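Local coordinates for alpha-rhamnosidase (Dictyoglomus thermophilum, PDB 6I60), which probably hydrolyses terminal non-reducing alpha-L-rhamnose residues from alpha-L-rhamnosides, as a multidomain bacterial glycoside hydrolase, at residues F135-L139 against R191-Y195; F368-Y372 against A800-W804; H393-T397 against N816-H820. All coordinates share one frame; numbering follows the deposited sequence.

Contact 1 of 3, residues F135-L139 against R191-Y195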
loop_
_atom_site.group_PDB
_atom_site.type_symbol
_atom_site.label_atom_id
_atom_site.label_comp_id
_atom_site.label_asym_id
_atom_site.label_seq_id
_atom_site.Cartn_x
_atom_site.Cartn_y
_atom_site.Cartn_z
ATOM N N PHE A 135 -22.984 3.200 -7.371
ATOM C CA PHE A 135 -22.033 4.038 -6.653
ATOM C C PHE A 135 -22.782 5.222 -6.062
ATOM O O PHE A 135 -23.594 5.850 -6.748
ATOM C CB PHE A 135 -20.884 4.509 -7.560
ATOM C CG PHE A 135 -21.318 5.370 -8.714
ATOM C CD1 PHE A 135 -21.777 4.798 -9.889
ATOM C CD2 PHE A 135 -21.236 6.751 -8.634
ATOM C CE1 PHE A 135 -22.165 5.587 -10.954
ATOM C CE2 PHE A 135 -21.622 7.547 -9.696
ATOM C CZ PHE A 135 -22.085 6.964 -10.857
ATOM N N GLU A 136 -22.529 5.505 -4.787
ATOM C CA GLU A 136 -23.196 6.581 -4.066
ATOM C C GLU A 136 -22.218 7.721 -3.823
ATOM O O GLU A 136 -21.089 7.493 -3.377
ATOM C CB GLU A 136 -23.762 6.086 -2.733
ATOM C CG GLU A 136 -24.266 7.202 -1.829
ATOM C CD GLU A 136 -25.164 6.699 -0.716
ATOM O OE1 GLU A 136 -25.484 5.492 -0.704
ATOM O OE2 GLU A 136 -25.547 7.511 0.154
ATOM N N THR A 137 -22.655 8.942 -4.110
ATOM C CA THR A 137 -21.829 10.114 -3.867
ATOM C C THR A 137 -21.945 10.545 -2.412
ATOM O O THR A 137 -23.009 10.432 -1.796
ATOM C CB THR A 137 -22.237 11.261 -4.792
ATOM O OG1 THR A 137 -23.655 11.448 -4.729
ATOM C CG2 THR A 137 -21.839 10.953 -6.228
ATOM N N GLY A 138 -20.852 11.066 -1.884
ATOM C CA GLY A 138 -20.801 11.542 -0.528
ATOM C C GLY A 138 -21.342 12.944 -0.449
ATOM O O GLY A 138 -22.334 13.254 -1.065
ATOM N N LEU A 139 -20.645 13.824 0.261
ATOM C CA LEU A 139 -21.084 15.203 0.418
ATOM C C LEU A 139 -20.695 16.053 -0.739
ATOM O O LEU A 139 -21.178 17.143 -0.861
ATOM C CB LEU A 139 -20.561 15.825 1.685
ATOM C CG LEU A 139 -21.441 15.485 2.868
ATOM C CD1 LEU A 139 -21.488 16.627 3.836
ATOM C CD2 LEU A 139 -22.831 15.194 2.396
ATOM N N ARG A 191 -33.574 5.770 4.121
ATOM C CA ARG A 191 -32.142 5.516 4.187
ATOM C C ARG A 191 -31.529 6.501 5.171
ATOM O O ARG A 191 -32.109 7.548 5.470
ATOM C CB ARG A 191 -31.478 5.642 2.812
ATOM C CG ARG A 191 -31.273 7.075 2.361
ATOM C CD ARG A 191 -30.248 7.166 1.247
ATOM N NE ARG A 191 -30.411 8.387 0.464
ATOM C CZ ARG A 191 -29.416 9.027 -0.141
ATOM N NH1 ARG A 191 -28.177 8.562 -0.055
ATOM N NH2 ARG A 191 -29.660 10.132 -0.832
ATOM N N ALA A 192 -30.347 6.150 5.674
ATOM C CA ALA A 192 -29.633 6.997 6.618
ATOM C C ALA A 192 -28.148 6.975 6.297
ATOM O O ALA A 192 -27.582 5.918 6.008
ATOM C CB ALA A 192 -29.863 6.548 8.067
ATOM N N ARG A 193 -27.525 8.148 6.349
ATOM C CA ARG A 193 -26.104 8.292 6.079
ATOM C C ARG A 193 -25.465 9.154 7.156
ATOM O O ARG A 193 -26.114 10.019 7.753
ATOM C CB ARG A 193 -25.852 8.909 4.700
ATOM C CG ARG A 193 -26.320 8.045 3.544
ATOM C CD ARG A 193 -25.556 6.734 3.497
ATOM N NE ARG A 193 -25.855 5.975 2.288
ATOM C CZ ARG A 193 -26.832 5.079 2.193
ATOM N NH1 ARG A 193 -27.606 4.828 3.240
ATOM N NH2 ARG A 193 -27.033 4.434 1.053
ATOM N N VAL A 194 -24.178 8.912 7.394
ATOM C CA VAL A 194 -23.427 9.577 8.453
ATOM C C VAL A 194 -22.059 9.939 7.892
ATOM O O VAL A 194 -21.317 9.059 7.446
ATOM C CB VAL A 194 -23.292 8.687 9.702
ATOM C CG1 VAL A 194 -22.042 9.026 10.478
ATOM C CG2 VAL A 194 -24.514 8.837 10.588
ATOM N N TYR A 195 -21.732 11.230 7.897
ATOM C CA TYR A 195 -20.501 11.745 7.296
ATOM C C TYR A 195 -19.662 12.366 8.407
ATOM O O TYR A 195 -19.885 13.517 8.792
ATOM C CB TYR A 195 -20.808 12.757 6.193
ATOM C CG TYR A 195 -21.877 12.315 5.214
ATOM C CD1 TYR A 195 -23.226 12.447 5.519
ATOM C CD2 TYR A 195 -21.537 11.776 3.980
ATOM C CE1 TYR A 195 -24.205 12.046 4.628
ATOM C CE2 TYR A 195 -22.511 11.375 3.080
ATOM C CZ TYR A 195 -23.842 11.510 3.410
ATOM O OH TYR A 195 -24.809 11.110 2.516
#
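Leu-139 lays its CD2 methyl over one face of the Tyr-195 ring, a CH-pi contact in which the carbon sits 3.8 Å from the ring centroid and only 6° off the normal. Next to it, Glu-136 holds Arg-191 and Arg-193 in a salt-bridge network, and together these two patches join the N-terminal immunoglobulin-like domain to the rhamnosidase N-terminal domain that follows it. The strands do not pair: the axes of 135-137 and 191-195 stay 11.4 Å apart at closest approach, and side chains span the distance. Glu-136 has CG anti to its own nitrogen (chi1 170°) and an extended chain beyond, which carries the carboxylate over to the two arginines. Arg-193, bent at chi2, comes from the opposite direction; its NH2 donates to Glu-136 OE1 at 2.6 Å, almost in the guanidinium plane and on the syn lone pair, while its NE makes a weak, bent bond to Glu-136 OE2. Arg-191 comes in at a slant, NH1 reaching Glu-136 OE2 at 2.8 Å with the two flat groups 63° apart. Both arginines have further acidic partners, Glu-272 for Arg-191 and Asp-233 for Arg-193, and Arg-191 NH2 also donates to Cys-110 O. The far end of the Arg-193 guanidinium is tied back to its own strand, NH1 reaching Ala-192 O at 3.0 Å from above the carbonyl plane.

Contact 2 of 3, residues F368-Y372 against A800-W804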
loop_
_atom_site.group_PDB
_atom_site.type_symbol
_atom_site.label_atom_id
_atom_site.label_comp_id
_atom_site.label_asym_id
_atom_site.label_seq_id
_atom_site.Cartn_x
_atom_site.Cartn_y
_atom_site.Cartn_z
ATOM N N PHE A 368 4.065 -14.959 19.505
ATOM C CA PHE A 368 3.106 -15.206 18.438
ATOM C C PHE A 368 3.722 -15.902 17.233
ATOM O O PHE A 368 2.990 -16.255 16.303
ATOM C CB PHE A 368 2.462 -13.889 17.997
ATOM C CG PHE A 368 1.340 -13.439 18.884
ATOM C CD1 PHE A 368 0.094 -14.034 18.803
ATOM C CD2 PHE A 368 1.533 -12.421 19.804
ATOM C CE1 PHE A 368 -0.942 -13.622 19.618
ATOM C CE2 PHE A 368 0.500 -12.005 20.622
ATOM C CZ PHE A 368 -0.739 -12.605 20.529
ATOM N N GLY A 369 5.039 -16.106 17.227
ATOM C CA GLY A 369 5.711 -16.765 16.126
ATOM C C GLY A 369 5.865 -15.940 14.869
ATOM O O GLY A 369 6.366 -16.461 13.866
ATOM N N GLN A 370 5.459 -14.673 14.885
ATOM C CA GLN A 370 5.527 -13.836 13.698
ATOM C C GLN A 370 5.524 -12.378 14.129
ATOM O O GLN A 370 4.756 -11.990 15.014
ATOM C CB GLN A 370 4.355 -14.122 12.750
ATOM C CG GLN A 370 4.169 -13.094 11.642
ATOM C CD GLN A 370 5.171 -13.265 10.522
ATOM O OE1 GLN A 370 5.404 -14.376 10.045
ATOM N NE2 GLN A 370 5.777 -12.161 10.095
ATOM N N ASN A 371 6.395 -11.585 13.510
ATOM C CA ASN A 371 6.430 -10.144 13.734
ATOM C C ASN A 371 5.326 -9.497 12.905
ATOM O O ASN A 371 5.425 -9.419 11.675
ATOM C CB ASN A 371 7.802 -9.589 13.362
ATOM C CG ASN A 371 8.033 -8.191 13.896
ATOM O OD1 ASN A 371 7.094 -7.489 14.270
ATOM N ND2 ASN A 371 9.292 -7.774 13.926
ATOM N N TYR A 372 4.269 -9.036 13.572
ATOM C CA TYR A 372 3.139 -8.427 12.878
ATOM C C TYR A 372 2.813 -7.067 13.477
ATOM O O TYR A 372 3.588 -6.532 14.276
ATOM C CB TYR A 372 1.914 -9.346 12.926
ATOM C CG TYR A 372 1.321 -9.539 14.305
ATOM C CD1 TYR A 372 2.007 -10.246 15.288
ATOM C CD2 TYR A 372 0.070 -9.027 14.622
ATOM C CE1 TYR A 372 1.468 -10.428 16.548
ATOM C CE2 TYR A 372 -0.481 -9.206 15.880
ATOM C CZ TYR A 372 0.223 -9.906 16.838
ATOM O OH TYR A 372 -0.319 -10.088 18.090
ATOM N N ALA A 800 14.300 -14.048 11.600
ATOM C CA ALA A 800 13.491 -12.940 11.113
ATOM C C ALA A 800 12.227 -13.479 10.455
ATOM O O ALA A 800 12.301 -14.308 9.541
ATOM C CB ALA A 800 14.282 -12.079 10.129
ATOM N N THR A 801 11.071 -13.018 10.928
ATOM C CA THR A 801 9.806 -13.297 10.267
ATOM C C THR A 801 9.393 -12.181 9.318
ATOM O O THR A 801 8.401 -12.331 8.597
ATOM C CB THR A 801 8.695 -13.529 11.298
ATOM O OG1 THR A 801 8.862 -12.627 12.400
ATOM C CG2 THR A 801 8.734 -14.965 11.807
ATOM N N THR A 802 10.124 -11.072 9.315
ATOM C CA THR A 802 9.937 -10.006 8.339
ATOM C C THR A 802 11.325 -9.656 7.809
ATOM O O THR A 802 12.271 -10.450 7.878
ATOM C CB THR A 802 9.206 -8.803 8.954
ATOM O OG1 THR A 802 9.757 -8.508 10.245
ATOM C CG2 THR A 802 7.720 -9.094 9.099
ATOM N N LEU A 803 11.471 -8.449 7.278
ATOM C CA LEU A 803 12.743 -7.993 6.742
ATOM C C LEU A 803 13.354 -6.947 7.664
ATOM O O LEU A 803 12.644 -6.152 8.286
ATOM C CB LEU A 803 12.571 -7.423 5.331
ATOM C CG LEU A 803 13.103 -8.317 4.208
ATOM C CD1 LEU A 803 12.398 -9.662 4.205
ATOM C CD2 LEU A 803 12.957 -7.632 2.860
ATOM N N TRP A 804 14.680 -6.959 7.751
ATOM C CA TRP A 804 15.410 -6.059 8.628
ATOM C C TRP A 804 15.692 -4.730 7.939
ATOM O O TRP A 804 15.663 -4.615 6.711
ATOM C CB TRP A 804 16.734 -6.682 9.069
ATOM C CG TRP A 804 16.586 -7.852 9.975
ATOM C CD1 TRP A 804 15.459 -8.245 10.631
ATOM C CD2 TRP A 804 17.606 -8.793 10.326
ATOM N NE1 TRP A 804 15.714 -9.373 11.373
ATOM C CE2 TRP A 804 17.026 -9.730 11.203
ATOM C CE3 TRP A 804 18.956 -8.933 9.984
ATOM C CZ2 TRP A 804 17.745 -10.794 11.742
ATOM C CZ3 TRP A 804 19.669 -9.989 10.522
ATOM C CH2 TRP A 804 19.063 -10.905 11.392
#
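Thr-801 is held at both its hydroxyl and its carbonyl by Gln-370 and Asn-371, where a chain corner of the concanavalin-like domain, leading into strand 371-373, meets the loop between helices 792-797 and 826-835 of the six-hairpin glycosidase domain. The backbone N of Asn-371 donates to Thr-801 OG1 at 2.9 Å. Gln-370 NE2 donates twice: across the contact to Thr-801 O at 3.0 Å, and back to Asn-371 O at 3.2 Å. The second bond is the straighter, 168° at the hydrogen, and lies close to the amide plane, whereas Thr-801 O is tilted from that plane; each carbonyl is met from above its own plane. A bend at chi2 (77°) folds the Gln-370 amide back to this spot, and the two bonds together should fix its rotation. His-480 and Trp-484 of helix 473-488 also touch this side chain. The polar ends of the other pair are satisfied by the neighbouring contact: Asn-371 ND2 bonds to Glu-395 OE2, and Thr-802 OG1 to His-818 O. Between them, Thr-802 OG1 and Asn-371 ND2 come no nearer than 3.8 Å, and the two side chains cross at about a right angle. Each threonine methyl lies against a backbone carbonyl, Thr-801 CG2 3.5 Å from Gly-369 O and Thr-802 CG2 3.5 Å from Asn-371 O.

Contact 3 of 3, residues H393-T397 against N816-H820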
loop_
_atom_site.group_PDB
_atom_site.type_symbol
_atom_site.label_atom_id
_atom_site.label_comp_id
_atom_site.label_asym_id
_atom_site.label_seq_id
_atom_site.Cartn_x
_atom_site.Cartn_y
_atom_site.Cartn_z
ATOM N N HIS A 393 4.949 -4.641 24.408
ATOM C CA HIS A 393 5.160 -5.284 23.118
ATOM C C HIS A 393 6.597 -5.064 22.665
ATOM O O HIS A 393 7.177 -4.001 22.907
ATOM C CB HIS A 393 4.190 -4.743 22.057
ATOM C CG HIS A 393 2.782 -4.592 22.541
ATOM N ND1 HIS A 393 2.405 -3.633 23.457
ATOM C CD2 HIS A 393 1.654 -5.275 22.227
ATOM C CE1 HIS A 393 1.109 -3.735 23.691
ATOM N NE2 HIS A 393 0.630 -4.722 22.956
ATOM N N ALA A 394 7.166 -6.067 22.002
ATOM C CA ALA A 394 8.543 -5.975 21.541
ATOM C C ALA A 394 8.742 -6.868 20.325
ATOM O O ALA A 394 7.972 -7.799 20.073
ATOM C CB ALA A 394 9.534 -6.352 22.647
ATOM N N GLU A 395 9.801 -6.565 19.572
ATOM C CA GLU A 395 10.166 -7.312 18.375
ATOM C C GLU A 395 11.111 -8.471 18.674
ATOM O O GLU A 395 11.019 -9.524 18.033
ATOM C CB GLU A 395 10.818 -6.379 17.351
ATOM C CG GLU A 395 9.842 -5.614 16.475
ATOM C CD GLU A 395 10.525 -4.954 15.287
ATOM O OE1 GLU A 395 11.676 -4.495 15.442
ATOM O OE2 GLU A 395 9.913 -4.898 14.197
ATOM N N LEU A 396 12.018 -8.299 19.631
ATOM C CA LEU A 396 13.071 -9.264 19.913
ATOM C C LEU A 396 13.015 -9.702 21.373
ATOM O O LEU A 396 12.223 -9.199 22.172
ATOM C CB LEU A 396 14.443 -8.675 19.574
ATOM C CG LEU A 396 14.535 -8.055 18.181
ATOM C CD1 LEU A 396 15.834 -7.284 18.005
ATOM C CD2 LEU A 396 14.388 -9.133 17.114
ATOM N N THR A 397 13.879 -10.654 21.715
ATOM C CA THR A 397 13.957 -11.198 23.061
ATOM C C THR A 397 15.410 -11.242 23.514
ATOM O O THR A 397 16.339 -11.121 22.713
ATOM C CB THR A 397 13.345 -12.606 23.136
ATOM O OG1 THR A 397 13.351 -13.057 24.495
ATOM C CG2 THR A 397 14.149 -13.580 22.284
ATOM N N ASN A 816 18.053 -0.020 14.020
ATOM C CA ASN A 816 18.194 -1.468 14.124
ATOM C C ASN A 816 16.841 -2.165 14.020
ATOM O O ASN A 816 16.660 -3.252 14.575
ATOM C CB ASN A 816 18.876 -1.865 15.436
ATOM C CG ASN A 816 20.254 -1.253 15.597
ATOM O OD1 ASN A 816 20.927 -0.930 14.618
ATOM N ND2 ASN A 816 20.691 -1.111 16.845
ATOM N N SER A 817 15.883 -1.556 13.327
ATOM C CA SER A 817 14.531 -2.099 13.302
ATOM C C SER A 817 14.479 -3.412 12.528
ATOM O O SER A 817 15.252 -3.643 11.594
ATOM C CB SER A 817 13.558 -1.099 12.685
ATOM O OG SER A 817 12.380 -1.751 12.239
ATOM N N HIS A 818 13.541 -4.274 12.926
ATOM C CA HIS A 818 13.421 -5.620 12.380
ATOM C C HIS A 818 12.147 -5.815 11.564
ATOM O O HIS A 818 11.689 -6.951 11.404
ATOM C CB HIS A 818 13.485 -6.650 13.508
ATOM C CG HIS A 818 14.877 -6.980 13.948
ATOM N ND1 HIS A 818 15.337 -8.275 14.051
ATOM C CD2 HIS A 818 15.909 -6.183 14.311
ATOM C CE1 HIS A 818 16.594 -8.262 14.459
ATOM N NE2 HIS A 818 16.965 -7.004 14.624
ATOM N N ASN A 819 11.564 -4.740 11.047
ATOM C CA ASN A 819 10.371 -4.842 10.216
ATOM C C ASN A 819 10.366 -3.700 9.201
ATOM O O ASN A 819 9.471 -2.860 9.161
ATOM C CB ASN A 819 9.108 -4.844 11.074
ATOM C CG ASN A 819 7.906 -5.413 10.339
ATOM O OD1 ASN A 819 7.954 -5.646 9.131
ATOM N ND2 ASN A 819 6.819 -5.640 11.069
ATOM N N HIS A 820 11.385 -3.665 8.351
ATOM C CA HIS A 820 11.476 -2.681 7.285
ATOM C C HIS A 820 11.072 -3.297 5.951
ATOM O O HIS A 820 11.091 -4.516 5.768
ATOM C CB HIS A 820 12.890 -2.105 7.192
ATOM C CG HIS A 820 13.086 -0.860 7.999
ATOM N ND1 HIS A 820 12.752 -0.781 9.335
ATOM C CD2 HIS A 820 13.571 0.358 7.660
ATOM C CE1 HIS A 820 13.032 0.431 9.783
ATOM N NE2 HIS A 820 13.527 1.141 8.787
#
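Leu-396 sets its forked end against one face of the His-818 imidazole, the two side chains crossing at about a right angle. CD2 makes the CH-pi contact, 3.7 Å from the ring centroid and displaced toward the rim near ND1, while CD1 lies over the same face, shifted toward NE2 and 3.6 Å from it. With chi1 near -82°, CG of His-818 stands anti to the carbonyl carbon and beside the backbone N, which brings the ring under the leucine; NE2 is bonded to Leu-810 O, which should limit turning. Trp-804 also meets this ring, with its plane inclined at about 50°. Glu-395 extends past the histidine to the backbone, its carboxylate steeply turned from the imidazole, 70° between planes. OE1 accepts from His-818 N at 3.1 Å, on the syn side but somewhat out of the carboxylate plane, and OE2 lies 3.2 Å from Asn-819 CB. OE1 also meets Thr-407 OG1, and OE2 serves the Asn-371 amide, so the buried acid is gripped from several directions. An alanine here would remove the carboxylate, and His-818 N, Asn-371 ND2 and Thr-407 OG1 would probably each be left without the oxygen they now bond to. The arrangement is an interdomain junction: two side chains where strand 388-394 gives way to 396-397 in the concanavalin-like beta domain pack on an irregular loop of the six-hairpin glycosidase domain.

In the fold
Contact 1 comes first along the chain and closes before the others open, joining the immunoglobulin-like domain to the rhamnosidase N-terminal domain. Its centre is about 40 Å from that of contact 2, on the opposite side of the chain's centre, and about 41 Å from that of contact 3. Contacts 2 and 3 have centres about 8 Å apart and alternate in sequence: 368-372 and 393-397 both belong to the concanavalin-like domain, 800-804 and 816-820 to the one loop between helices 792-797 and 826-835. They touch directly, including Leu-803 with His-820, and so form a single junction with the glycosidase domain. All three contacts thus join successive modules of one chain.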